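Local coordinates for protein VlsE1 (Borreliella burgdorferi, PDB 1L8W) that is a variable surface antigen of the Lyme disease spirochaete, a lipoprotein whose variation probably helps the bacterium evade the host immune response, at residues E140-A145 and K286-D291; I248-G253 and A273-L278. All coordinates share one frame; numbering follows the deposited sequence.

Contacts 1 and 2 hold different elements of one largely helical chain. Contact 1 pairs two short parallel strands, its centre about 21 Å from the centre of the chain, and is partly buried; contact 2, its centre about 8 Å from that point, joins helix 247-252 to helix 269-281 through buried residues. The outer contact is built on backbone hydrogen bonds and flanking side chains, the inner one on alanine, leucine and isoleucine side chains and a methyl against a backbone carbonyl, with no hydrogen bond between its segments. Contact 2 is nested in the loop that contact 1 closes, and helix 269-281 leads into strand 287-288. The two touch where Phe287 CZ packs 3.9 Å from Ile276 O.

Contact 1: E140-A145 and K286-D291; sequences EVVADA and KFAVKD
The chi1 of -61° in Val142 sets CG1 beside its backbone N and CG2 between that N and the carbonyl carbon, giving each methyl its own neighbour across the strands. CG1 of Val142 meets Lys286 CD at 3.9 Å, the extended lysine crossing the valine at about a right angle, while Val142 CG2 lies 4.0 Å from Ala288 CB. In Phe287 a chi1 of -57° keeps CG beside the backbone N, and the ring presents an edge to Glu140, with CD2 of Phe287 3.4 Å from Glu140 O near the ring plane. That same oxygen of Glu140 accepts a hydrogen bond from Phe287 N (2.9 Å), close to straight at 163°. Two parallel bridges, Val141 with Phe287 and Val142 with Ala288, make a two-stranded parallel sheet, the only beta structure in the modelled part of this largely helical chain. Val142 is held through both its backbone N and its backbone O: the N hydrogen-bonds to Phe287 O at 2.8 Å, and the O accepts a hydrogen bond from Val289 N at 3.0 Å. Phe287 O is also approached by Val141 CA at 3.2 Å, a CA-H...O contact. Val141 and Phe287 share one face and pack on Ile301 of helix 294-333; on the other face Val142 meets Ala147 and Ala288 meets Ala197. Beyond the paired strands, Ala143 CB rests 3.9 Å from Val289 CG2.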
ATOM      1  N   GLU A 140     -10.458  -8.090   4.429  1.00 26.92           N
ATOM      2  CA  GLU A 140     -11.041  -8.877   5.502  1.00 27.81           C
ATOM      3  C   GLU A 140     -11.912  -7.971   6.353  1.00 26.19           C
ATOM      4  O   GLU A 140     -11.463  -6.922   6.796  1.00 25.98           O
ATOM      5  CB  GLU A 140      -9.942  -9.480   6.378  1.00 31.90           C
ATOM      6  CG  GLU A 140      -9.699 -10.945   6.118  1.00 38.86           C
ATOM      7  CD  GLU A 140     -10.936 -11.781   6.372  1.00 41.31           C
ATOM      8  OE1 GLU A 140     -11.350 -11.881   7.546  1.00 45.55           O
ATOM      9  OE2 GLU A 140     -11.497 -12.331   5.400  1.00 43.02           O
ATOM     10  N   VAL A 141     -13.154  -8.385   6.579  1.00 26.35           N
ATOM     11  CA  VAL A 141     -14.106  -7.618   7.374  1.00 26.64           C
ATOM     12  C   VAL A 141     -14.611  -8.434   8.560  1.00 28.29           C
ATOM     13  O   VAL A 141     -15.137  -9.528   8.373  1.00 28.52           O
ATOM     14  CB  VAL A 141     -15.335  -7.220   6.529  1.00 26.53           C
ATOM     15  CG1 VAL A 141     -16.359  -6.488   7.404  1.00 25.20           C
ATOM     16  CG2 VAL A 141     -14.893  -6.366   5.343  1.00 24.12           C
ATOM     17  N   VAL A 142     -14.461  -7.900   9.771  1.00 30.24           N
ATOM     18  CA  VAL A 142     -14.925  -8.595  10.976  1.00 30.36           C
ATOM     19  C   VAL A 142     -16.002  -7.815  11.729  1.00 32.53           C
ATOM     20  O   VAL A 142     -15.925  -6.592  11.863  1.00 31.38           O
ATOM     21  CB  VAL A 142     -13.755  -8.890  11.955  1.00 28.72           C
ATOM     22  CG1 VAL A 142     -12.736  -9.789  11.280  1.00 31.14           C
ATOM     23  CG2 VAL A 142     -13.100  -7.604  12.402  1.00 26.19           C
ATOM     24  N   ALA A 143     -17.008  -8.538  12.215  1.00 34.38           N
ATOM     25  CA  ALA A 143     -18.114  -7.948  12.959  1.00 36.92           C
ATOM     26  C   ALA A 143     -18.110  -8.439  14.408  1.00 39.90           C
ATOM     27  O   ALA A 143     -18.706  -7.809  15.284  1.00 38.70           O
ATOM     28  CB  ALA A 143     -19.429  -8.304  12.295  1.00 37.51           C
ATOM     29  N   ASP A 144     -17.446  -9.572  14.645  1.00 41.87           N
ATOM     30  CA  ASP A 144     -17.333 -10.152  15.982  1.00 43.79           C
ATOM     31  C   ASP A 144     -16.245  -9.434  16.774  1.00 43.64           C
ATOM     32  O   ASP A 144     -15.095  -9.361  16.344  1.00 42.26           O
ATOM     33  CB  ASP A 144     -16.986 -11.642  15.910  1.00 46.34           C
ATOM     34  CG  ASP A 144     -18.143 -12.492  15.435  1.00 51.01           C
ATOM     35  OD1 ASP A 144     -19.271 -12.299  15.946  1.00 52.51           O
ATOM     36  OD2 ASP A 144     -17.923 -13.363  14.560  1.00 52.06           O
ATOM     37  N   ALA A 145     -16.616  -8.921  17.941  1.00 44.56           N
ATOM     38  CA  ALA A 145     -15.690  -8.197  18.805  1.00 45.35           C
ATOM     39  C   ALA A 145     -14.365  -8.919  19.043  1.00 45.58           C
ATOM     40  O   ALA A 145     -13.344  -8.282  19.309  1.00 47.01           O
ATOM     41  CB  ALA A 145     -16.365  -7.899  20.136  1.00 46.51           C
ATOM     42  N   LYS A 286      -7.288  -6.014   9.493  1.00 21.78           N
ATOM     43  CA  LYS A 286      -8.689  -6.258   9.148  1.00 22.26           C
ATOM     44  C   LYS A 286      -9.560  -5.029   9.408  1.00 21.31           C
ATOM     45  O   LYS A 286      -9.165  -4.120  10.127  1.00 20.52           O
ATOM     46  CB  LYS A 286      -9.223  -7.432   9.964  1.00 24.00           C
ATOM     47  CG  LYS A 286      -8.350  -8.665   9.892  1.00 27.70           C
ATOM     48  CD  LYS A 286      -8.815  -9.718  10.883  1.00 29.60           C
ATOM     49  CE  LYS A 286      -7.982 -10.987  10.777  1.00 29.83           C
ATOM     50  NZ  LYS A 286      -8.447 -12.009  11.754  1.00 33.47           N
ATOM     51  N   PHE A 287     -10.756  -5.020   8.829  1.00 21.95           N
ATOM     52  CA  PHE A 287     -11.679  -3.901   8.990  1.00 22.64           C
ATOM     53  C   PHE A 287     -12.890  -4.306   9.819  1.00 23.95           C
ATOM     54  O   PHE A 287     -13.575  -5.289   9.511  1.00 27.31           O
ATOM     55  CB  PHE A 287     -12.083  -3.395   7.610  1.00 20.12           C
ATOM     56  CG  PHE A 287     -10.907  -2.986   6.770  1.00 19.38           C
ATOM     57  CD1 PHE A 287     -10.346  -1.718   6.907  1.00 18.49           C
ATOM     58  CD2 PHE A 287     -10.306  -3.897   5.910  1.00 15.80           C
ATOM     59  CE1 PHE A 287      -9.198  -1.366   6.206  1.00 17.73           C
ATOM     60  CE2 PHE A 287      -9.153  -3.555   5.201  1.00 16.02           C
ATOM     61  CZ  PHE A 287      -8.595  -2.289   5.351  1.00 16.43           C
ATOM     62  N   ALA A 288     -13.144  -3.544  10.879  1.00 23.47           N
ATOM     63  CA  ALA A 288     -14.242  -3.846  11.787  1.00 26.66           C
ATOM     64  C   ALA A 288     -15.516  -3.003  11.645  1.00 26.09           C
ATOM     65  O   ALA A 288     -15.472  -1.796  11.382  1.00 24.92           O
ATOM     66  CB  ALA A 288     -13.728  -3.779  13.221  1.00 28.34           C
ATOM     67  N   VAL A 289     -16.652  -3.664  11.835  1.00 26.73           N
ATOM     68  CA  VAL A 289     -17.958  -3.025  11.753  1.00 28.29           C
ATOM     69  C   VAL A 289     -18.816  -3.494  12.942  1.00 31.61           C
ATOM     70  O   VAL A 289     -18.486  -4.490  13.602  1.00 28.13           O
ATOM     71  CB  VAL A 289     -18.681  -3.405  10.435  1.00 28.14           C
ATOM     72  CG1 VAL A 289     -17.876  -2.930   9.229  1.00 25.78           C
ATOM     73  CG2 VAL A 289     -18.883  -4.914  10.370  1.00 27.02           C
ATOM     74  N   LYS A 290     -19.903  -2.767  13.212  1.00 34.36           N
ATOM     75  CA  LYS A 290     -20.828  -3.107  14.296  1.00 38.40           C
ATOM     76  C   LYS A 290     -21.586  -4.357  13.860  1.00 41.21           C
ATOM     77  O   LYS A 290     -21.638  -4.659  12.668  1.00 42.14           O
ATOM     78  CB  LYS A 290     -21.849  -1.978  14.516  1.00 38.22           C
ATOM     79  CG  LYS A 290     -21.244  -0.601  14.740  1.00 39.03           C
ATOM     80  CD  LYS A 290     -22.283   0.528  14.651  1.00 39.33           C
ATOM     81  CE  LYS A 290     -23.278   0.539  15.811  1.00 38.77           C
ATOM     82  NZ  LYS A 290     -24.355  -0.494  15.720  1.00 36.77           N
ATOM     83  N   ASP A 291     -22.170  -5.084  14.809  1.00 44.43           N
ATOM     84  CA  ASP A 291     -22.939  -6.272  14.455  1.00 46.38           C
ATOM     85  C   ASP A 291     -24.197  -5.803  13.729  1.00 47.47           C
ATOM     86  O   ASP A 291     -24.767  -4.761  14.064  1.00 46.72           O
ATOM     87  CB  ASP A 291     -23.312  -7.080  15.700  1.00 48.98           C
ATOM     88  CG  ASP A 291     -23.208  -6.273  16.973  1.00 50.87           C
ATOM     89  OD1 ASP A 291     -23.838  -5.195  17.058  1.00 50.72           O
ATOM     90  OD2 ASP A 291     -22.494  -6.727  17.892  1.00 52.99           O
TER

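Contact 2: I248-G253 and A273-L278; sequences IAAAIG and AAAIAL
Ala251 sets its methyl against the backbone of helix 269-281, with CB 3.5 Å from Ala275 O and 3.8 Å from Leu278 CB. This is the tight part of the contact: two alanines meet with little bulk between the main chains, and Ala251 CA comes within 4.8 Å of Ala275 CA. Ala250, one residue earlier, also directs its CB toward helix 269-281 but from another side of its own helix, and touches methyl to methyl, its CB 3.9 Å from Ala275 CB. Ala275 is thus met from two successive residues of the other helix, at its carbonyl oxygen by Ala251 and at its side chain by Ala250. The axes of the helical parts, 248-252 and 273-278, pass 8.1 Å apart at closest and run at 47° to each other, a crossing that the small alanine side chains allow at this short separation. It joins helix 247-252 to helix 269-281 within the buried, alanine-rich interior of the Borrelia lipoprotein fold. The packing is looser toward Ile248, where larger side chains span a wider gap between the backbones. Leu278 holds CG beside its backbone N (chi1 -85°), and an extended chi2 of 166° carries CD1 on to Ile248, whose CG1 lies 4.0 Å from Leu278 CD1; the two side chains meet at a slant. This looser end is not open to solvent: Ile248 also packs on Lys157 and Ala160 of helix 153-170 and on Ala230 of helix 220-230. At the tight end a polar tie comes from outside the segments, for Arg279 NH1 hydrogen-bonds to Ala251 O close to the end of helix 247-252. The chain then leaves helical geometry at Gly253, with a positive phi.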
ATOM      1  N   ILE A 248       0.902   4.935   8.632  1.00 19.07           N
ATOM      2  CA  ILE A 248       1.495   3.739   9.236  1.00 20.40           C
ATOM      3  C   ILE A 248       0.938   3.530  10.650  1.00 20.09           C
ATOM      4  O   ILE A 248       0.535   2.424  11.014  1.00 24.26           O
ATOM      5  CB  ILE A 248       3.049   3.840   9.285  1.00 21.91           C
ATOM      6  CG1 ILE A 248       3.616   3.765   7.862  1.00 19.88           C
ATOM      7  CG2 ILE A 248       3.639   2.724  10.151  1.00 16.84           C
ATOM      8  CD1 ILE A 248       5.121   3.873   7.796  1.00 18.28           C
ATOM      9  N   ALA A 249       0.888   4.598  11.436  1.00 19.27           N
ATOM     10  CA  ALA A 249       0.365   4.521  12.794  1.00 19.03           C
ATOM     11  C   ALA A 249      -1.127   4.189  12.792  1.00 19.74           C
ATOM     12  O   ALA A 249      -1.631   3.506  13.697  1.00 20.85           O
ATOM     13  CB  ALA A 249       0.597   5.841  13.511  1.00 18.74           C
ATOM     14  N   ALA A 250      -1.832   4.680  11.777  1.00 18.61           N
ATOM     15  CA  ALA A 250      -3.268   4.444  11.659  1.00 17.11           C
ATOM     16  C   ALA A 250      -3.550   3.015  11.224  1.00 15.26           C
ATOM     17  O   ALA A 250      -4.474   2.385  11.740  1.00 18.22           O
ATOM     18  CB  ALA A 250      -3.901   5.444  10.663  1.00 12.96           C
ATOM     19  N   ALA A 251      -2.756   2.507  10.284  1.00 12.23           N
ATOM     20  CA  ALA A 251      -2.923   1.140   9.775  1.00 12.81           C
ATOM     21  C   ALA A 251      -2.687   0.065  10.852  1.00 14.77           C
ATOM     22  O   ALA A 251      -3.449  -0.891  10.951  1.00 16.57           O
ATOM     23  CB  ALA A 251      -1.991   0.906   8.580  1.00 10.47           C
ATOM     24  N   ILE A 252      -1.633   0.209  11.651  1.00 17.13           N
ATOM     25  CA  ILE A 252      -1.386  -0.766  12.707  1.00 18.57           C
ATOM     26  C   ILE A 252      -2.537  -0.706  13.702  1.00 21.60           C
ATOM     27  O   ILE A 252      -3.094  -1.741  14.084  1.00 23.60           O
ATOM     28  CB  ILE A 252      -0.046  -0.501  13.435  1.00 16.40           C
ATOM     29  CG1 ILE A 252       1.117  -0.756  12.472  1.00 15.04           C
ATOM     30  CG2 ILE A 252       0.059  -1.393  14.684  1.00 16.06           C
ATOM     31  CD1 ILE A 252       2.483  -0.382  13.010  1.00 16.72           C
ATOM     32  N   GLY A 253      -2.901   0.502  14.129  1.00 22.82           N
ATOM     33  CA  GLY A 253      -4.011   0.634  15.063  1.00 22.96           C
ATOM     34  C   GLY A 253      -3.718   0.453  16.547  1.00 26.70           C
ATOM     35  O   GLY A 253      -2.579   0.184  16.959  1.00 24.63           O
ATOM     36  N   ALA A 273      -6.480   6.825   2.340  1.00 17.84           N
ATOM     37  CA  ALA A 273      -6.304   5.798   1.314  1.00 18.56           C
ATOM     38  C   ALA A 273      -5.018   4.990   1.550  1.00 19.42           C
ATOM     39  O   ALA A 273      -4.954   3.796   1.224  1.00 19.09           O
ATOM     40  CB  ALA A 273      -6.278   6.440  -0.063  1.00 17.55           C
ATOM     41  N   ALA A 274      -4.004   5.645   2.122  1.00 18.49           N
ATOM     42  CA  ALA A 274      -2.736   4.993   2.442  1.00 17.62           C
ATOM     43  C   ALA A 274      -2.883   4.073   3.655  1.00 17.10           C
ATOM     44  O   ALA A 274      -2.329   2.970   3.677  1.00 17.56           O
ATOM     45  CB  ALA A 274      -1.652   6.031   2.715  1.00 14.87           C
ATOM     46  N   ALA A 275      -3.611   4.540   4.669  1.00 14.74           N
ATOM     47  CA  ALA A 275      -3.832   3.756   5.883  1.00 17.72           C
ATOM     48  C   ALA A 275      -4.582   2.500   5.495  1.00 16.69           C
ATOM     49  O   ALA A 275      -4.333   1.411   6.009  1.00 18.26           O
ATOM     50  CB  ALA A 275      -4.658   4.558   6.900  1.00 15.08           C
ATOM     51  N   ILE A 276      -5.511   2.690   4.571  1.00 17.42           N
ATOM     52  CA  ILE A 276      -6.345   1.628   4.055  1.00 16.51           C
ATOM     53  C   ILE A 276      -5.537   0.605   3.262  1.00 16.27           C
ATOM     54  O   ILE A 276      -5.637  -0.594   3.523  1.00 17.36           O
ATOM     55  CB  ILE A 276      -7.480   2.218   3.174  1.00 15.63           C
ATOM     56  CG1 ILE A 276      -8.494   2.940   4.077  1.00 17.46           C
ATOM     57  CG2 ILE A 276      -8.142   1.132   2.355  1.00 14.50           C
ATOM     58  CD1 ILE A 276      -9.698   3.539   3.361  1.00 13.12           C
ATOM     59  N   ALA A 277      -4.726   1.067   2.317  1.00 16.14           N
ATOM     60  CA  ALA A 277      -3.932   0.143   1.502  1.00 17.19           C
ATOM     61  C   ALA A 277      -2.914  -0.632   2.333  1.00 18.17           C
ATOM     62  O   ALA A 277      -2.708  -1.826   2.106  1.00 17.30           O
ATOM     63  CB  ALA A 277      -3.228   0.892   0.374  1.00 18.57           C
ATOM     64  N   LEU A 278      -2.283   0.042   3.291  1.00 14.70           N
ATOM     65  CA  LEU A 278      -1.301  -0.612   4.152  1.00 16.55           C
ATOM     66  C   LEU A 278      -1.960  -1.675   5.023  1.00 18.45           C
ATOM     67  O   LEU A 278      -1.420  -2.769   5.192  1.00 20.48           O
ATOM     68  CB  LEU A 278      -0.607   0.407   5.053  1.00 13.69           C
ATOM     69  CG  LEU A 278       0.593   1.152   4.465  1.00 17.24           C
ATOM     70  CD1 LEU A 278       0.930   2.342   5.339  1.00 14.22           C
ATOM     71  CD2 LEU A 278       1.784   0.204   4.347  1.00 12.18           C
TER